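Local structure of membrane protein (Acinetobacter baumannii AB307-0294, 5DL5) at residues A[215-220]-A[243-248]; A[119-124]-A[154-159]; A[374-379]-A[400-405]. The protein forms an OprD-family outer-membrane beta-barrel that probably lets small molecules, likely including some antibiotics, into the cell. All blocks are in the same frame, centred on the assembly; numbering follows the deposited sequence.

Contact 1. Residues A[215-220]-A[243-248]; sequences ALERHY and HTKFDA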
loop_
_atom_site.group_PDB
_atom_site.type_symbol
_atom_site.label_atom_id
_atom_site.label_comp_id
_atom_site.label_asym_id
_atom_site.label_seq_id
_atom_site.Cartn_x
_atom_site.Cartn_y
_atom_site.Cartn_z
ATOM N N ALA A 215 -9.112 -8.178 16.289
ATOM C CA ALA A 215 -7.999 -8.372 15.388
ATOM C C ALA A 215 -6.717 -7.624 15.893
ATOM O O ALA A 215 -5.776 -8.238 16.294
ATOM C CB ALA A 215 -8.354 -7.857 14.033
ATOM N N LEU A 216 -6.748 -6.296 15.944
ATOM C CA LEU A 216 -5.632 -5.564 16.317
ATOM C C LEU A 216 -5.969 -4.102 16.542
ATOM O O LEU A 216 -6.995 -3.622 16.033
ATOM C CB LEU A 216 -4.550 -5.623 15.235
ATOM C CG LEU A 216 -4.886 -5.208 13.785
ATOM C CD1 LEU A 216 -4.472 -3.792 13.451
ATOM C CD2 LEU A 216 -4.043 -6.046 12.854
ATOM N N GLU A 217 -5.058 -3.448 17.229
ATOM C CA GLU A 217 -5.015 -2.021 17.443
ATOM C C GLU A 217 -3.723 -1.543 16.860
ATOM O O GLU A 217 -2.672 -2.214 17.002
ATOM C CB GLU A 217 -5.156 -1.658 18.958
ATOM C CG GLU A 217 -6.408 -2.255 19.547
ATOM C CD GLU A 217 -6.538 -2.110 21.082
ATOM O OE1 GLU A 217 -5.508 -2.031 21.866
ATOM O OE2 GLU A 217 -7.730 -2.146 21.498
ATOM N N ARG A 218 -3.789 -0.431 16.155
ATOM C CA ARG A 218 -2.627 0.068 15.471
ATOM C C ARG A 218 -2.588 1.572 15.443
ATOM O O ARG A 218 -3.630 2.206 15.228
ATOM C CB ARG A 218 -2.560 -0.503 14.056
ATOM C CG ARG A 218 -1.367 -0.026 13.258
ATOM C CD ARG A 218 -0.974 -1.046 12.168
ATOM N NE ARG A 218 -1.879 -1.070 11.132
ATOM C CZ ARG A 218 -2.163 -2.140 10.321
ATOM N NH1 ARG A 218 -1.689 -3.367 10.504
ATOM N NH2 ARG A 218 -3.094 -1.950 9.437
ATOM N N HIS A 219 -1.421 2.129 15.760
ATOM C CA HIS A 219 -1.197 3.544 15.626
ATOM C C HIS A 219 -0.040 3.830 14.714
ATOM O O HIS A 219 0.912 3.040 14.680
ATOM C CB HIS A 219 -1.009 4.147 17.031
ATOM C CG HIS A 219 -2.206 3.958 17.935
ATOM N ND1 HIS A 219 -2.362 2.862 18.754
ATOM C CD2 HIS A 219 -3.338 4.693 18.079
ATOM C CE1 HIS A 219 -3.510 2.949 19.398
ATOM N NE2 HIS A 219 -4.123 4.043 18.994
ATOM N N TYR A 220 -0.078 4.966 14.026
ATOM C CA TYR A 220 0.973 5.374 13.071
ATOM C C TYR A 220 1.234 6.842 13.389
ATOM O O TYR A 220 0.310 7.616 13.646
ATOM C CB TYR A 220 0.502 5.266 11.625
ATOM C CG TYR A 220 1.405 5.894 10.551
ATOM C CD1 TYR A 220 2.486 5.196 10.021
ATOM C CD2 TYR A 220 1.153 7.150 10.091
ATOM C CE1 TYR A 220 3.279 5.738 9.074
ATOM C CE2 TYR A 220 2.004 7.735 9.163
ATOM C CZ TYR A 220 2.986 6.980 8.616
ATOM O OH TYR A 220 3.807 7.485 7.686
ATOM N N HIS A 243 2.915 1.299 15.905
ATOM C CA HIS A 243 2.709 0.432 17.057
ATOM C C HIS A 243 1.453 -0.463 16.853
ATOM O O HIS A 243 0.344 0.067 16.684
ATOM C CB HIS A 243 2.593 1.306 18.282
ATOM C CG HIS A 243 2.181 0.565 19.503
ATOM N ND1 HIS A 243 3.065 -0.189 20.231
ATOM C CD2 HIS A 243 0.961 0.364 20.063
ATOM C CE1 HIS A 243 2.437 -0.738 21.265
ATOM N NE2 HIS A 243 1.153 -0.435 21.169
ATOM N N THR A 244 1.618 -1.776 16.948
ATOM C CA THR A 244 0.509 -2.699 16.730
ATOM C C THR A 244 0.376 -3.680 17.849
ATOM O O THR A 244 1.313 -4.363 18.253
ATOM C CB THR A 244 0.717 -3.509 15.427
ATOM O OG1 THR A 244 0.939 -2.624 14.365
ATOM C CG2 THR A 244 -0.570 -4.434 15.088
ATOM N N LYS A 245 -0.815 -3.792 18.375
ATOM C CA LYS A 245 -1.159 -4.820 19.317
ATOM C C LYS A 245 -2.145 -5.751 18.638
ATOM O O LYS A 245 -3.277 -5.353 18.236
ATOM C CB LYS A 245 -1.788 -4.251 20.603
ATOM C CG LYS A 245 -1.891 -5.336 21.651
ATOM C CD LYS A 245 -2.366 -4.800 22.994
ATOM C CE LYS A 245 -3.808 -4.291 22.834
ATOM N NZ LYS A 245 -4.662 -4.499 24.040
ATOM N N PHE A 246 -1.694 -6.968 18.482
ATOM C CA PHE A 246 -2.487 -8.013 17.888
ATOM C C PHE A 246 -3.254 -8.697 18.959
ATOM O O PHE A 246 -2.697 -9.076 20.020
ATOM C CB PHE A 246 -1.583 -9.080 17.167
ATOM C CG PHE A 246 -0.910 -8.563 15.965
ATOM C CD1 PHE A 246 -1.554 -8.580 14.724
ATOM C CD2 PHE A 246 0.337 -8.051 16.035
ATOM C CE1 PHE A 246 -0.905 -8.093 13.587
ATOM C CE2 PHE A 246 1.012 -7.575 14.903
ATOM C CZ PHE A 246 0.374 -7.590 13.661
ATOM N N ASP A 247 -4.532 -8.895 18.672
ATOM C CA ASP A 247 -5.498 -9.618 19.662
ATOM C C ASP A 247 -5.027 -11.081 19.713
ATOM O O ASP A 247 -4.423 -11.632 18.715
ATOM C CB ASP A 247 -6.900 -9.543 19.033
ATOM C CG ASP A 247 -8.071 -9.954 19.948
ATOM O OD1 ASP A 247 -8.646 -9.037 20.610
ATOM O OD2 ASP A 247 -8.573 -11.136 19.853
ATOM N N ALA A 248 -5.358 -11.728 20.807
ATOM C CA ALA A 248 -5.052 -13.155 21.072
ATOM C C ALA A 248 -5.571 -14.051 19.976
ATOM O O ALA A 248 -4.888 -14.982 19.600
ATOM C CB ALA A 248 -5.640 -13.599 22.405
#

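Contact 2. Residues A[119-124]-A[154-159]; sequences SNTTVR and SHEIKN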
loop_
_atom_site.group_PDB
_atom_site.type_symbol
_atom_site.label_atom_id
_atom_site.label_comp_id
_atom_site.label_asym_id
_atom_site.label_seq_id
_atom_site.Cartn_x
_atom_site.Cartn_y
_atom_site.Cartn_z
ATOM N N SER A 119 -20.125 22.662 4.871
ATOM C CA SER A 119 -18.979 23.509 5.061
ATOM C C SER A 119 -17.727 22.853 4.381
ATOM O O SER A 119 -17.705 22.733 3.098
ATOM C CB SER A 119 -18.922 23.850 6.533
ATOM O OG SER A 119 -17.797 24.567 6.913
ATOM N N ASN A 120 -16.695 22.506 5.174
ATOM C CA ASN A 120 -15.543 21.766 4.705
ATOM C C ASN A 120 -15.455 20.363 5.205
ATOM O O ASN A 120 -14.329 19.780 5.279
ATOM C CB ASN A 120 -14.273 22.476 5.117
ATOM C CG ASN A 120 -14.294 23.900 4.639
ATOM O OD1 ASN A 120 -14.264 24.169 3.457
ATOM N ND2 ASN A 120 -14.445 24.798 5.554
ATOM N N THR A 121 -16.580 19.748 5.464
ATOM C CA THR A 121 -16.591 18.330 5.923
ATOM C C THR A 121 -17.416 17.407 5.066
ATOM O O THR A 121 -18.589 17.716 4.779
ATOM C CB THR A 121 -17.172 18.325 7.375
ATOM O OG1 THR A 121 -16.312 19.081 8.219
ATOM C CG2 THR A 121 -17.325 16.936 7.924
ATOM N N THR A 122 -16.851 16.279 4.634
ATOM C CA THR A 122 -17.521 15.316 3.793
ATOM C C THR A 122 -17.715 14.011 4.562
ATOM O O THR A 122 -16.855 13.615 5.398
ATOM C CB THR A 122 -16.681 15.108 2.543
ATOM O OG1 THR A 122 -16.571 16.372 1.891
ATOM C CG2 THR A 122 -17.315 14.150 1.528
ATOM N N VAL A 123 -18.848 13.340 4.332
ATOM C CA VAL A 123 -19.091 11.979 4.787
ATOM C C VAL A 123 -19.388 11.124 3.568
ATOM O O VAL A 123 -20.195 11.465 2.717
ATOM C CB VAL A 123 -20.244 11.869 5.824
ATOM C CG1 VAL A 123 -20.367 10.429 6.383
ATOM C CG2 VAL A 123 -20.010 12.837 6.999
ATOM N N ARG A 124 -18.702 10.014 3.428
ATOM C CA ARG A 124 -18.943 9.081 2.338
ATOM C C ARG A 124 -19.293 7.711 2.905
ATOM O O ARG A 124 -18.523 7.140 3.707
ATOM C CB ARG A 124 -17.735 9.030 1.493
ATOM C CG ARG A 124 -17.800 8.056 0.359
ATOM C CD ARG A 124 -16.509 7.997 -0.404
ATOM N NE ARG A 124 -16.046 9.229 -1.028
ATOM C CZ ARG A 124 -16.417 9.632 -2.252
ATOM N NH1 ARG A 124 -17.392 8.990 -2.952
ATOM N NH2 ARG A 124 -15.907 10.754 -2.768
ATOM N N SER A 154 -12.730 15.957 7.391
ATOM C CA SER A 154 -12.866 17.328 7.761
ATOM C C SER A 154 -11.663 18.214 7.499
ATOM O O SER A 154 -10.486 17.971 7.977
ATOM C CB SER A 154 -13.269 17.354 9.227
ATOM O OG SER A 154 -13.396 18.681 9.535
ATOM N N HIS A 155 -11.928 19.251 6.737
ATOM C CA HIS A 155 -10.977 20.282 6.507
ATOM C C HIS A 155 -11.452 21.599 7.072
ATOM O O HIS A 155 -11.192 22.629 6.450
ATOM C CB HIS A 155 -10.767 20.442 5.042
ATOM C CG HIS A 155 -10.247 19.250 4.337
ATOM N ND1 HIS A 155 -10.711 18.884 3.091
ATOM C CD2 HIS A 155 -9.242 18.385 4.636
ATOM C CE1 HIS A 155 -10.047 17.819 2.662
ATOM N NE2 HIS A 155 -9.130 17.513 3.572
ATOM N N GLU A 156 -12.096 21.608 8.239
ATOM C CA GLU A 156 -12.612 22.864 8.824
ATOM C C GLU A 156 -11.453 23.783 9.274
ATOM O O GLU A 156 -11.673 24.956 9.400
ATOM C CB GLU A 156 -13.586 22.632 10.023
ATOM C CG GLU A 156 -14.819 21.742 9.717
ATOM C CD GLU A 156 -15.777 22.333 8.659
ATOM O OE1 GLU A 156 -15.727 23.574 8.419
ATOM O OE2 GLU A 156 -16.646 21.598 8.069
ATOM N N ILE A 157 -10.239 23.258 9.511
ATOM C CA ILE A 157 -9.020 24.104 9.851
ATOM C C ILE A 157 -8.043 24.026 8.721
ATOM O O ILE A 157 -7.705 22.917 8.247
ATOM C CB ILE A 157 -8.402 23.645 11.161
ATOM C CG1 ILE A 157 -9.399 23.905 12.276
ATOM C CG2 ILE A 157 -7.102 24.377 11.455
ATOM C CD1 ILE A 157 -9.728 22.657 13.016
ATOM N N LYS A 158 -7.632 25.197 8.212
ATOM C CA LYS A 158 -6.814 25.228 7.031
ATOM C C LYS A 158 -5.566 24.328 7.281
ATOM O O LYS A 158 -5.041 24.312 8.396
ATOM C CB LYS A 158 -6.323 26.671 6.743
ATOM C CG LYS A 158 -7.395 27.677 6.350
ATOM C CD LYS A 158 -7.675 27.742 4.835
ATOM C CE LYS A 158 -8.959 27.016 4.424
ATOM N NZ LYS A 158 -8.874 26.613 3.001
ATOM N N ASN A 159 -5.207 23.551 6.264
ATOM C CA ASN A 159 -4.005 22.734 6.262
ATOM C C ASN A 159 -4.019 21.583 7.249
ATOM O O ASN A 159 -2.966 20.944 7.420
ATOM C CB ASN A 159 -2.769 23.572 6.589
ATOM C CG ASN A 159 -2.734 24.883 5.837
ATOM O OD1 ASN A 159 -2.584 25.963 6.467
ATOM N ND2 ASN A 159 -2.822 24.813 4.509
#

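Contact 3. Residues A[374-379]-A[400-405]; sequences EREFFN and SYYRAS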
loop_
_atom_site.group_PDB
_atom_site.type_symbol
_atom_site.label_atom_id
_atom_site.label_comp_id
_atom_site.label_asym_id
_atom_site.label_seq_id
_atom_site.Cartn_x
_atom_site.Cartn_y
_atom_site.Cartn_z
ATOM N N GLU A 374 18.443 -11.000 5.379
ATOM C CA GLU A 374 17.969 -10.945 4.027
ATOM C C GLU A 374 18.561 -9.712 3.343
ATOM O O GLU A 374 18.966 -8.746 4.019
ATOM C CB GLU A 374 16.444 -10.816 4.009
ATOM C CG GLU A 374 15.896 -9.568 4.667
ATOM C CD GLU A 374 14.321 -9.512 4.679
ATOM O OE1 GLU A 374 13.710 -8.885 5.571
ATOM O OE2 GLU A 374 13.648 -10.084 3.756
ATOM N N ARG A 375 18.658 -9.788 2.024
ATOM C CA ARG A 375 18.960 -8.624 1.267
ATOM C C ARG A 375 18.280 -8.585 -0.089
ATOM O O ARG A 375 18.060 -9.621 -0.708
ATOM C CB ARG A 375 20.494 -8.587 1.003
ATOM C CG ARG A 375 20.967 -9.569 0.015
ATOM C CD ARG A 375 22.491 -9.469 -0.106
ATOM N NE ARG A 375 22.884 -10.384 -1.124
ATOM C CZ ARG A 375 23.298 -11.624 -0.925
ATOM N NH1 ARG A 375 23.448 -12.109 0.319
ATOM N NH2 ARG A 375 23.556 -12.382 -1.995
ATOM N N GLU A 376 18.147 -7.355 -0.562
ATOM C CA GLU A 376 17.474 -7.081 -1.770
ATOM C C GLU A 376 18.153 -5.993 -2.559
ATOM O O GLU A 376 18.418 -4.909 -2.028
ATOM C CB GLU A 376 15.998 -6.637 -1.484
ATOM C CG GLU A 376 15.147 -6.677 -2.742
ATOM C CD GLU A 376 13.646 -6.416 -2.502
ATOM O OE1 GLU A 376 12.977 -6.051 -3.517
ATOM O OE2 GLU A 376 13.098 -6.569 -1.350
ATOM N N PHE A 377 18.436 -6.310 -3.793
ATOM C CA PHE A 377 18.886 -5.366 -4.846
ATOM C C PHE A 377 17.716 -5.055 -5.842
ATOM O O PHE A 377 17.165 -5.959 -6.514
ATOM C CB PHE A 377 20.108 -5.893 -5.631
ATOM C CG PHE A 377 20.696 -4.866 -6.616
ATOM C CD1 PHE A 377 20.887 -3.506 -6.252
ATOM C CD2 PHE A 377 21.079 -5.241 -7.961
ATOM C CE1 PHE A 377 21.423 -2.581 -7.171
ATOM C CE2 PHE A 377 21.645 -4.314 -8.856
ATOM C CZ PHE A 377 21.822 -3.008 -8.475
ATOM N N PHE A 378 17.312 -3.796 -5.869
ATOM C CA PHE A 378 16.106 -3.379 -6.624
ATOM C C PHE A 378 16.498 -2.399 -7.746
ATOM O O PHE A 378 17.357 -1.467 -7.510
ATOM C CB PHE A 378 15.201 -2.665 -5.593
ATOM C CG PHE A 378 14.001 -1.949 -6.235
ATOM C CD1 PHE A 378 12.850 -2.685 -6.555
ATOM C CD2 PHE A 378 14.026 -0.596 -6.515
ATOM C CE1 PHE A 378 11.735 -2.026 -7.130
ATOM C CE2 PHE A 378 12.956 0.035 -7.174
ATOM C CZ PHE A 378 11.804 -0.659 -7.426
ATOM N N ASN A 379 15.908 -2.549 -8.940
ATOM C CA ASN A 379 16.015 -1.551 -9.974
ATOM C C ASN A 379 14.645 -1.319 -10.580
ATOM O O ASN A 379 13.882 -2.289 -10.798
ATOM C CB ASN A 379 16.981 -1.950 -11.048
ATOM C CG ASN A 379 18.412 -1.851 -10.578
ATOM O OD1 ASN A 379 19.029 -0.811 -10.698
ATOM N ND2 ASN A 379 18.926 -2.944 -9.962
ATOM N N SER A 400 13.824 -7.227 -8.745
ATOM C CA SER A 400 14.403 -7.489 -7.440
ATOM C C SER A 400 15.176 -8.768 -7.452
ATOM O O SER A 400 14.646 -9.859 -7.845
ATOM C CB SER A 400 13.348 -7.553 -6.375
ATOM O OG SER A 400 12.947 -6.255 -6.159
ATOM N N TYR A 401 16.429 -8.658 -7.041
ATOM C CA TYR A 401 17.235 -9.857 -6.795
ATOM C C TYR A 401 17.294 -9.999 -5.232
ATOM O O TYR A 401 17.803 -9.091 -4.546
ATOM C CB TYR A 401 18.602 -9.795 -7.564
ATOM C CG TYR A 401 19.678 -10.845 -7.147
ATOM C CD1 TYR A 401 20.566 -10.533 -6.124
ATOM C CD2 TYR A 401 19.873 -12.060 -7.810
ATOM C CE1 TYR A 401 21.545 -11.389 -5.670
ATOM C CE2 TYR A 401 20.907 -12.940 -7.381
ATOM C CZ TYR A 401 21.717 -12.590 -6.267
ATOM O OH TYR A 401 22.786 -13.333 -5.716
ATOM N N TYR A 402 16.661 -11.059 -4.696
ATOM C CA TYR A 402 16.438 -11.169 -3.308
ATOM C C TYR A 402 17.037 -12.447 -2.766
ATOM O O TYR A 402 16.847 -13.512 -3.367
ATOM C CB TYR A 402 14.960 -11.096 -3.002
ATOM C CG TYR A 402 14.601 -11.414 -1.573
ATOM C CD1 TYR A 402 14.637 -10.410 -0.596
ATOM C CD2 TYR A 402 14.254 -12.699 -1.188
ATOM C CE1 TYR A 402 14.310 -10.659 0.714
ATOM C CE2 TYR A 402 13.993 -13.010 0.147
ATOM C CZ TYR A 402 13.988 -11.964 1.096
ATOM O OH TYR A 402 13.711 -12.183 2.398
ATOM N N ARG A 403 17.788 -12.336 -1.640
ATOM C CA ARG A 403 18.374 -13.487 -1.030
ATOM C C ARG A 403 18.208 -13.453 0.488
ATOM O O ARG A 403 18.282 -12.415 1.056
ATOM C CB ARG A 403 19.893 -13.601 -1.358
ATOM C CG ARG A 403 20.252 -13.902 -2.829
ATOM C CD ARG A 403 19.719 -15.210 -3.371
ATOM N NE ARG A 403 19.963 -15.391 -4.830
ATOM C CZ ARG A 403 19.198 -14.939 -5.829
ATOM N NH1 ARG A 403 18.103 -14.231 -5.612
ATOM N NH2 ARG A 403 19.524 -15.217 -7.093
ATOM N N ALA A 404 18.115 -14.621 1.137
ATOM C CA ALA A 404 17.901 -14.631 2.559
ATOM C C ALA A 404 18.612 -15.809 3.145
ATOM O O ALA A 404 18.932 -16.758 2.420
ATOM C CB ALA A 404 16.395 -14.651 2.849
ATOM N N SER A 405 18.854 -15.792 4.441
ATOM C CA SER A 405 19.468 -17.024 5.046
ATOM C C SER A 405 18.536 -18.256 5.004
ATOM O O SER A 405 17.315 -18.179 4.699
ATOM C CB SER A 405 20.004 -16.835 6.499
ATOM O OG SER A 405 19.245 -16.043 7.247
#

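Contact 1. Residues A[215-220]-A[243-248]
R218 and T244 face each other as a non-hydrogen-bonded pair in the antiparallel hairpin of strands 216-229 and 233-246. From CB outward the arginine runs along the threonine hydroxyl: R218 CB starts 4.1 Å from T244 OG1, CG comes nearer, and R218 CD passes 3.3 Å from T244 OG1. A bend at chi3 (72°) then swings the guanidinium back along its own strand, where L216 CD1 sits off-centre, 4.0 Å above one face of it. At the tip NH1 makes a salt bridge with D311 and NH2 donates to the carbonyl of V134, both in loops. On the same face of the hairpin L216 CD2 lies 3.8 Å from F246 CE1, and T244 CG2 sits over the margin of one face of that ring, 3.5 Å above its plane. On the opposite face E217 and K245 run out together from the sheet, and their salt bridge spans 3.4 Å from E217 OE1 to K245 NZ. Their backbones are bonded in both directions, E217 N to K245 O at 2.8 Å. The chemistry is thus divided by face: one side carries a carboxylate-ammonium pair, while the other bears an arginine whose tip joins the hairpin to two loops.

Contact 2. Residues A[119-124]-A[154-159]
The carboxylate of E156 meets three consecutive residues, S119, N120 and T121, and each of its oxygens is met by different donors. The glutamate chain is bent at chi2 (-63°), which folds its end back toward the opposite segment. There it lies at about a right angle to the T121 side chain, whose OG1 donates to the anti lone pair of OE2, with 2.5 Å between T121 OG1 and E156 OE2. The syn lone pair of OE1 takes the hydroxyl of S119, S119 OG to E156 OE1 being 2.7 Å. N120 crosses the glutamate obliquely, its amide plane 53° from the carboxylate, and adds two weak bonds: backbone N to OE2 and ND2 to OE1. Both carboxylate oxygens are therefore gripped, which should fix the rotation of the group. T121 and S154 form an antiparallel non-hydrogen-bonded pair, and S154 OG donates to T121 OG1 at 3.2 Å, so the hydroxyls form a short relay ending on E156. One backbone bond, H155 N to N120 O, 2.9 Å, also joins the segments. E17 binds both N120 OD1 and H155 ND1. The carboxylate thus bridges the start of strand 121-125 to strand 150-157 in the barrel sheet, with strands 106-118 and 160-171 flanking the two.

Contact 3. Residues A[374-379]-A[400-405]
This is an antiparallel strand pairing, E374 to F378 against S400 to A404, within the hairpin of strands 371-384 and 394-404 in the barrel wall. The axes approach to 4.7 Å and run at 171° to each other. R375 with R403 and F377 with Y401 are the hydrogen-bonded pairs; R375 N reaches R403 O at 2.8 Å, and each bond is answered by one in the reverse direction.

On one face, two acidic side chains accept bonds from hydroxyls of the neighbouring strand. The Y402 hydroxyl donates to E374 at 2.5 Å from Y402 OH to E374 OE2. That oxygen lies in the plane of the phenol ring at its edge, and the carboxylate stands 77° to the ring, met on its anti side, somewhat out of its plane. Two residues along, S400 OG donates to E376 OE1 at 2.7 Å, also on the anti side and tilted from the plane; E376 CG is anti to the backbone N (chi1 -165°) and the chain runs on extended, which carries OE1 to the serine. S400 OG also lies at the edge of the F378 ring, 3.6 Å from F378 CD1. Residues of a loop share both carboxylates: S324 bonds E374 OE2 and E376 OE2, and the M323 amide reaches E376 OE1, giving OE1 two donors.

On the other face the R375 guanidinium lies across R403, whose CB sits 3.9 Å above its plane, over the centre.

Side chains alternate as in any antiparallel barrel strand pair; the face of E374, E376 and Y402 probably looks into the barrel, and F377 and Y401 lie on the outer surface, as in porins.

How the contacts relate
All three contacts join antiparallel neighbours in the wall of the OprD-family porin, but at separate places around it. None touches another: contacts 1 and 2 have centres 28 Å apart and nearest atoms about 14 Å apart, while for contacts 1 and 3 the centres are 29 Å and the nearest atoms about 16 Å apart. Contacts 2 and 3 lie on opposite sides of the chain's centre, centres about 43 Å apart, nearest atoms about 30 Å. In sequence contact 2 closes before contact 1 opens and contact 1 before contact 3. Contacts 1 and 3 are hairpin pairings with loop residues against their buried faces, whereas contact 2 is at the surface. The E376 side chain of contact 3 is about 7 Å from a bound C8E detergent.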